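Local coordinates for protein sulfate transporter/antisigma-factor antagonist STAS (Planctomyces limnophilus, PDB 3T6O) that probably acts as an anti-sigma factor antagonist, a STAS-domain protein of the kind that takes part in regulating bacterial transcription, at residues A[65-73]-A[97-106]. Numbering follows the deposited sequence.
Sequences FIELLVRGW and LQVTHIDEVW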
# COMPACT_ATOMS: atom_id res chain seq x y z
N PHE A 65 8.65 6.94 -5.94
CA PHE A 65 8.55 7.05 -7.37
C PHE A 65 8.17 5.73 -8.01
O PHE A 65 7.36 5.70 -8.93
CB PHE A 65 9.83 7.56 -7.95
CG PHE A 65 9.80 7.75 -9.45
CD1 PHE A 65 8.92 8.66 -10.04
CD2 PHE A 65 10.61 7.01 -10.27
CE1 PHE A 65 8.92 8.83 -11.44
CE2 PHE A 65 10.62 7.17 -11.66
CZ PHE A 65 9.76 8.10 -12.24
N ILE A 66 8.69 4.62 -7.52
CA ILE A 66 8.32 3.33 -8.07
C ILE A 66 6.83 3.10 -7.86
O ILE A 66 6.16 2.57 -8.73
CB ILE A 66 9.13 2.16 -7.48
CG1 ILE A 66 10.60 2.26 -7.93
CG2 ILE A 66 8.58 0.81 -7.98
CD1 ILE A 66 11.45 1.08 -7.43
N GLU A 67 6.34 3.48 -6.68
CA GLU A 67 4.93 3.41 -6.37
C GLU A 67 4.07 4.22 -7.36
O GLU A 67 3.05 3.73 -7.85
CB GLU A 67 4.65 3.93 -4.96
CG GLU A 67 4.95 2.96 -3.89
CD GLU A 67 4.80 3.56 -2.47
OE1 GLU A 67 4.28 4.73 -2.34
OE2 GLU A 67 5.21 2.85 -1.53
N LEU A 68 4.49 5.44 -7.67
CA LEU A 68 3.76 6.22 -8.70
C LEU A 68 3.72 5.50 -10.03
O LEU A 68 2.68 5.41 -10.67
CB LEU A 68 4.37 7.59 -8.92
CG LEU A 68 3.62 8.54 -9.90
CD1 LEU A 68 2.15 8.76 -9.50
CD2 LEU A 68 4.37 9.85 -9.95
N LEU A 69 4.87 5.00 -10.48
CA LEU A 69 4.96 4.30 -11.76
C LEU A 69 3.97 3.10 -11.83
O LEU A 69 3.30 2.86 -12.86
CB LEU A 69 6.39 3.88 -12.04
CG LEU A 69 7.51 4.90 -12.39
CD1 LEU A 69 8.79 4.17 -12.82
CD2 LEU A 69 7.11 5.85 -13.46
N VAL A 70 3.83 2.42 -10.69
CA VAL A 70 2.95 1.25 -10.57
C VAL A 70 1.50 1.71 -10.72
O VAL A 70 0.71 1.05 -11.36
CB VAL A 70 3.23 0.48 -9.26
CG1 VAL A 70 2.14 -0.52 -8.92
CG2 VAL A 70 4.64 -0.25 -9.33
N ARG A 71 1.18 2.88 -10.18
CA ARG A 71 -0.16 3.44 -10.35
C ARG A 71 -0.46 3.73 -11.80
O ARG A 71 -1.59 3.51 -12.26
CB ARG A 71 -0.38 4.70 -9.52
CG ARG A 71 -0.30 4.49 -8.04
CD ARG A 71 -0.36 5.82 -7.29
NE ARG A 71 -1.67 6.39 -7.40
CZ ARG A 71 -2.01 7.64 -7.11
NH1 ARG A 71 -1.10 8.52 -6.70
NH2 ARG A 71 -3.29 8.01 -7.22
N GLY A 72 0.52 4.26 -12.51
CA GLY A 72 0.38 4.52 -13.94
C GLY A 72 0.21 3.22 -14.68
O GLY A 72 -0.71 3.05 -15.48
N TRP A 73 1.09 2.27 -14.39
CA TRP A 73 1.04 0.99 -15.06
C TRP A 73 -0.30 0.27 -14.88
O TRP A 73 -0.82 -0.29 -15.84
CB TRP A 73 2.24 0.12 -14.63
CG TRP A 73 2.12 -1.33 -15.00
CD1 TRP A 73 2.25 -1.89 -16.24
CD2 TRP A 73 1.86 -2.39 -14.10
NE1 TRP A 73 2.08 -3.24 -16.17
CE2 TRP A 73 1.82 -3.58 -14.87
CE3 TRP A 73 1.61 -2.45 -12.73
CZ2 TRP A 73 1.55 -4.82 -14.29
CZ3 TRP A 73 1.34 -3.69 -12.15
CH2 TRP A 73 1.32 -4.86 -12.93
N LEU A 97 16.13 -0.27 -9.24
CA LEU A 97 15.12 -1.13 -9.87
C LEU A 97 15.32 -2.61 -9.63
O LEU A 97 14.36 -3.37 -9.61
CB LEU A 97 15.07 -0.87 -11.39
CG LEU A 97 14.38 0.45 -11.75
CD1 LEU A 97 14.50 0.76 -13.18
CD2 LEU A 97 12.91 0.43 -11.35
N GLN A 98 16.56 -3.04 -9.51
CA GLN A 98 16.86 -4.44 -9.24
C GLN A 98 16.35 -4.91 -7.86
O GLN A 98 16.28 -6.10 -7.63
CB GLN A 98 18.38 -4.70 -9.36
CG GLN A 98 18.89 -4.77 -10.80
CD GLN A 98 20.41 -4.78 -10.91
OE1 GLN A 98 20.95 -4.78 -12.03
NE2 GLN A 98 21.10 -4.79 -9.78
N VAL A 99 15.99 -3.98 -6.97
CA VAL A 99 15.43 -4.32 -5.63
C VAL A 99 13.99 -4.77 -5.79
O VAL A 99 13.50 -5.58 -5.02
CB VAL A 99 15.51 -3.09 -4.69
CG1 VAL A 99 14.86 -3.37 -3.32
CG2 VAL A 99 16.94 -2.68 -4.52
N THR A 100 13.30 -4.23 -6.80
CA THR A 100 11.88 -4.53 -7.00
C THR A 100 11.72 -5.51 -8.13
O THR A 100 12.56 -5.62 -9.00
CB THR A 100 11.07 -3.29 -7.38
OG1 THR A 100 9.66 -3.61 -7.28
CG2 THR A 100 11.42 -2.83 -8.78
N HIS A 101 10.59 -6.18 -8.16
CA HIS A 101 10.43 -7.20 -9.18
C HIS A 101 9.49 -6.73 -10.26
O HIS A 101 9.45 -7.33 -11.32
CB HIS A 101 9.90 -8.46 -8.53
CG HIS A 101 10.79 -8.99 -7.46
ND1 HIS A 101 11.90 -9.77 -7.75
CD2 HIS A 101 10.74 -8.88 -6.11
CE1 HIS A 101 12.50 -10.10 -6.62
NE2 HIS A 101 11.81 -9.59 -5.61
N ILE A 102 8.74 -5.65 -10.00
CA ILE A 102 7.70 -5.21 -10.94
C ILE A 102 8.24 -4.80 -12.35
O ILE A 102 7.59 -5.03 -13.37
CB ILE A 102 6.80 -4.07 -10.36
CG1 ILE A 102 5.60 -3.85 -11.25
CG2 ILE A 102 7.52 -2.78 -10.17
CD1 ILE A 102 4.75 -5.11 -11.44
N ASP A 103 9.44 -4.24 -12.40
CA ASP A 103 9.98 -3.81 -13.68
C ASP A 103 10.32 -4.97 -14.62
O ASP A 103 10.60 -4.74 -15.78
CB ASP A 103 11.20 -2.92 -13.46
CG ASP A 103 12.35 -3.67 -12.85
OD1 ASP A 103 12.13 -4.37 -11.86
OD2 ASP A 103 13.47 -3.56 -13.38
N GLU A 104 10.25 -6.21 -14.13
CA GLU A 104 10.36 -7.35 -15.00
C GLU A 104 9.23 -7.39 -15.98
O GLU A 104 9.33 -8.08 -16.97
CB GLU A 104 10.38 -8.64 -14.21
CG GLU A 104 11.59 -8.84 -13.30
CD GLU A 104 12.83 -9.19 -14.09
OE1 GLU A 104 12.87 -10.30 -14.68
OE2 GLU A 104 13.76 -8.35 -14.12
N VAL A 105 8.15 -6.65 -15.75
CA VAL A 105 7.09 -6.55 -16.75
C VAL A 105 7.14 -5.24 -17.53
O VAL A 105 6.28 -4.97 -18.34
CB VAL A 105 5.68 -6.82 -16.11
CG1 VAL A 105 5.76 -7.98 -15.12
CG2 VAL A 105 5.13 -5.62 -15.42
N TRP A 106 8.13 -4.39 -17.28
CA TRP A 106 8.28 -3.14 -18.03
C TRP A 106 9.54 -3.28 -18.93
O TRP A 106 10.67 -3.39 -18.41
CB TRP A 106 8.47 -1.97 -17.08
CG TRP A 106 7.39 -1.76 -16.09
CD1 TRP A 106 6.09 -2.16 -16.19
CD2 TRP A 106 7.50 -1.05 -14.88
NE1 TRP A 106 5.39 -1.74 -15.10
CE2 TRP A 106 6.23 -1.05 -14.28
CE3 TRP A 106 8.56 -0.41 -14.24
CZ2 TRP A 106 6.00 -0.46 -13.05
CZ3 TRP A 106 8.34 0.18 -13.04
CH2 TRP A 106 7.07 0.16 -12.45
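Trp-106 meets one face of the Trp-73 indole with its pyrrole edge, an edge-to-face pair whose five-membered rings have centroids 4.6 Å apart and planes inclined at 67°. This packing joins helix 63-76 of the STAS fold to the loop between helix 91-97 and strand 108-109, which includes a short 3-10 segment at 102-105. Trp-106 NE1 lies over that face toward the rim, 3.3 Å from Trp-73 CG, and its N-H is directed at the Trp-73 face. Ile-102 covers the same indole farther out: its CD1 makes a CH-pi contact 4.1 Å from the centroid of the six-membered ring, 27° off the normal. Val-105 CG2 approaches the benzo part obliquely, 3.8 Å from Trp-73 CZ2. With CG anti to the backbone N (chi1 166°), the Trp-73 indole extends from the helix to meet Ile-102, Val-105 and Trp-106. Trp-106 lies along the helix flank: Val-70 CG2 sits near the plane of the indole at its edge, and Leu-69 CB is 3.8 Å from Trp-106 CH2. Asp-103 CA lies over one face of this indole, while Phe-84 and Leu-86 of strand 83-87 also touch it, tying the loop to the central sheet. Val-70 CG2 also packs on Ile-102 CG2, at 3.9 Å. No hydrogen bond crosses between the two segments; apolar and aromatic packing joins them. The interface continues into the assembly, where Val-105 packs on Trp-73 of a second subunit and Ile-66 on Val-99 of a third. Toward the start of the helix segment, Ile-66 and Thr-100 meet tip to tip, with Ile-66 CD1 4.1 Å from Thr-100 CG2 and 4.2 Å from Leu-97 CD2.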